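PDB 4LHB: molybdopterin adenylyltransferase from Pyrococcus furiosus, which catalyses the adenylylation of molybdopterin with ATP, releasing diphosphate, a step in the biosynthesis of the molybdenum cofactor. Local coordinates for residues V71-I76 / T102-T107. Numbering follows the deposited sequence.
Sequences VPDDKI and TRRDIT
D73 and K75 face R104 and I106 where the turn leading into helix 75-87 meets the loop before helix 107-111, the CA atoms of K75 and I106 lying 6.1 Å apart. D73, at the centre of an inverse gamma turn, directs its carboxylate against the backbone of the loop. Its OD2 accepts a weak hydrogen bond from the amide of I106, long at 3.3 Å from N to OD2 but fairly straight (163° at the hydrogen). The carboxylate also lies against other acceptors: D73 OD2 is 3.2 Å from R104 O, and D73 OD1 is 3.2 Å from D105 OD1, neither pair hydrogen-bonded. The two carboxylates, like charges held close together, have their planes turned 51° apart. R104 lays the base of its chain, CG, alongside D73 OD1 at 3.7 Å. With an alanine at D73, the amide of I106 is likely to lose this acceptor, and a gap would probably open beside the backbone of R104. I106 packs over the start of helix 75-87: its CG1 sits between the backbone N and the carbonyl carbon (chi1 55°), which brings it to 3.6 Å from K75 N, and the side chain also touches V78 on that helix. D74 turns away and caps the helix, its OD1 accepting a weak bond from I76 N, while OD2 accepts a hydrogen bond from the backbone N of Q150 of a second subunit. D105 OD2 receives the amide of T102 within the loop, and a sulfate lies near its side chain. The contact thus joins the turn at the end of strand 64-71 to the loop that runs from strand 92-96 to helix 107-111, with strand 32-38 between the two strands touching D73 and T107 through V38.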
loop_
_atom_site.group_PDB
_atom_site.type_symbol
_atom_site.label_atom_id
_atom_site.label_comp_id
_atom_site.label_asym_id
_atom_site.label_seq_id
_atom_site.Cartn_x
_atom_site.Cartn_y
_atom_site.Cartn_z
ATOM N N VAL C 71 -7.217 10.480 -26.095
ATOM C CA VAL C 71 -5.816 10.657 -25.655
ATOM C C VAL C 71 -5.024 9.363 -25.866
ATOM O O VAL C 71 -5.550 8.251 -25.806
ATOM C CB VAL C 71 -5.726 11.102 -24.165
ATOM C CG1 VAL C 71 -6.399 12.455 -23.943
ATOM C CG2 VAL C 71 -6.272 10.038 -23.197
ATOM N N PRO C 72 -3.745 9.482 -26.115
ATOM C CA PRO C 72 -2.944 8.267 -26.178
ATOM C C PRO C 72 -2.919 7.481 -24.850
ATOM O O PRO C 72 -3.275 8.021 -23.811
ATOM C CB PRO C 72 -1.553 8.796 -26.500
ATOM C CG PRO C 72 -1.576 10.175 -26.009
ATOM C CD PRO C 72 -2.939 10.689 -26.251
ATOM N N ASP C 73 -2.478 6.227 -24.894
ATOM C CA ASP C 73 -2.384 5.385 -23.705
ATOM C C ASP C 73 -1.181 5.842 -22.921
ATOM O O ASP C 73 -0.166 5.192 -22.897
ATOM C CB ASP C 73 -2.332 3.885 -24.083
ATOM C CG ASP C 73 -3.049 2.942 -23.027
ATOM O OD1 ASP C 73 -3.367 1.814 -23.464
ATOM O OD2 ASP C 73 -3.307 3.259 -21.785
ATOM N N ASP C 74 -1.316 6.986 -22.264
ATOM C CA ASP C 74 -0.209 7.728 -21.655
ATOM C C ASP C 74 -0.687 8.396 -20.331
ATOM O O ASP C 74 -1.569 9.249 -20.326
ATOM C CB ASP C 74 0.253 8.797 -22.647
ATOM C CG ASP C 74 1.394 9.694 -22.100
ATOM O OD1 ASP C 74 1.157 10.564 -21.259
ATOM O OD2 ASP C 74 2.538 9.549 -22.544
ATOM N N LYS C 75 -0.066 8.037 -19.218
ATOM C CA LYS C 75 -0.496 8.532 -17.924
ATOM C C LYS C 75 -0.720 10.008 -17.820
ATOM O O LYS C 75 -1.660 10.425 -17.189
ATOM C CB LYS C 75 0.492 8.117 -16.841
ATOM C CG LYS C 75 0.303 8.767 -15.485
ATOM C CD LYS C 75 1.028 7.881 -14.485
ATOM C CE LYS C 75 1.086 8.395 -13.057
ATOM N NZ LYS C 75 2.136 7.652 -12.319
ATOM N N ILE C 76 0.194 10.803 -18.352
ATOM C CA ILE C 76 0.118 12.236 -18.151
ATOM C C ILE C 76 -1.011 12.791 -18.994
ATOM O O ILE C 76 -1.702 13.693 -18.537
ATOM C CB ILE C 76 1.410 12.925 -18.536
ATOM C CG1 ILE C 76 2.444 12.739 -17.436
ATOM C CG2 ILE C 76 1.204 14.423 -18.786
ATOM C CD1 ILE C 76 3.812 13.290 -17.817
ATOM N N THR C 102 -1.612 -5.218 -21.001
ATOM C CA THR C 102 -0.360 -4.895 -21.750
ATOM C C THR C 102 0.390 -3.817 -21.020
ATOM O O THR C 102 -0.151 -3.226 -20.076
ATOM C CB THR C 102 -0.622 -4.356 -23.146
ATOM O OG1 THR C 102 -1.236 -3.054 -23.074
ATOM C CG2 THR C 102 -1.498 -5.323 -23.963
ATOM N N ARG C 103 1.616 -3.540 -21.468
ATOM C CA ARG C 103 2.532 -2.526 -20.845
ATOM C C ARG C 103 2.020 -1.137 -21.156
ATOM O O ARG C 103 2.234 -0.194 -20.423
ATOM C CB ARG C 103 3.931 -2.638 -21.455
ATOM C CG ARG C 103 4.631 -3.956 -21.198
ATOM C CD ARG C 103 5.838 -4.193 -22.113
ATOM N NE ARG C 103 6.484 -5.471 -21.800
ATOM C CZ ARG C 103 7.182 -5.713 -20.684
ATOM N NH1 ARG C 103 7.366 -4.758 -19.766
ATOM N NH2 ARG C 103 7.716 -6.917 -20.484
ATOM N N ARG C 104 1.369 -1.060 -22.300
ATOM C CA ARG C 104 0.665 0.093 -22.797
ATOM C C ARG C 104 -0.365 0.632 -21.778
ATOM O O ARG C 104 -0.421 1.827 -21.531
ATOM C CB ARG C 104 -0.065 -0.384 -24.081
ATOM C CG ARG C 104 -0.306 0.611 -25.210
ATOM C CD ARG C 104 0.917 1.443 -25.542
ATOM N NE ARG C 104 2.196 0.800 -25.238
ATOM C CZ ARG C 104 3.362 1.441 -25.277
ATOM N NH1 ARG C 104 3.397 2.728 -25.621
ATOM N NH2 ARG C 104 4.496 0.798 -24.987
ATOM N N ASP C 105 -1.140 -0.283 -21.184
ATOM C CA ASP C 105 -2.352 0.018 -20.409
ATOM C C ASP C 105 -2.085 0.623 -19.055
ATOM O O ASP C 105 -1.721 -0.081 -18.163
ATOM C CB ASP C 105 -3.143 -1.283 -20.177
ATOM C CG ASP C 105 -3.725 -1.844 -21.451
ATOM O OD1 ASP C 105 -4.225 -1.049 -22.255
ATOM O OD2 ASP C 105 -3.682 -3.059 -21.657
ATOM N N ILE C 106 -2.332 1.910 -18.879
ATOM C CA ILE C 106 -2.030 2.587 -17.620
ATOM C C ILE C 106 -3.222 3.291 -16.959
ATOM O O ILE C 106 -3.034 3.971 -15.931
ATOM C CB ILE C 106 -0.895 3.617 -17.810
ATOM C CG1 ILE C 106 -1.214 4.630 -18.937
ATOM C CG2 ILE C 106 0.369 2.873 -18.148
ATOM C CD1 ILE C 106 -2.555 5.372 -18.847
ATOM N N THR C 107 -4.433 3.088 -17.506
ATOM C CA THR C 107 -5.623 3.856 -17.097
ATOM C C THR C 107 -5.982 3.654 -15.647
ATOM O O THR C 107 -6.057 4.645 -14.911
ATOM C CB THR C 107 -6.878 3.572 -17.974
ATOM O OG1 THR C 107 -6.584 3.825 -19.352
ATOM C CG2 THR C 107 -8.030 4.488 -17.560
#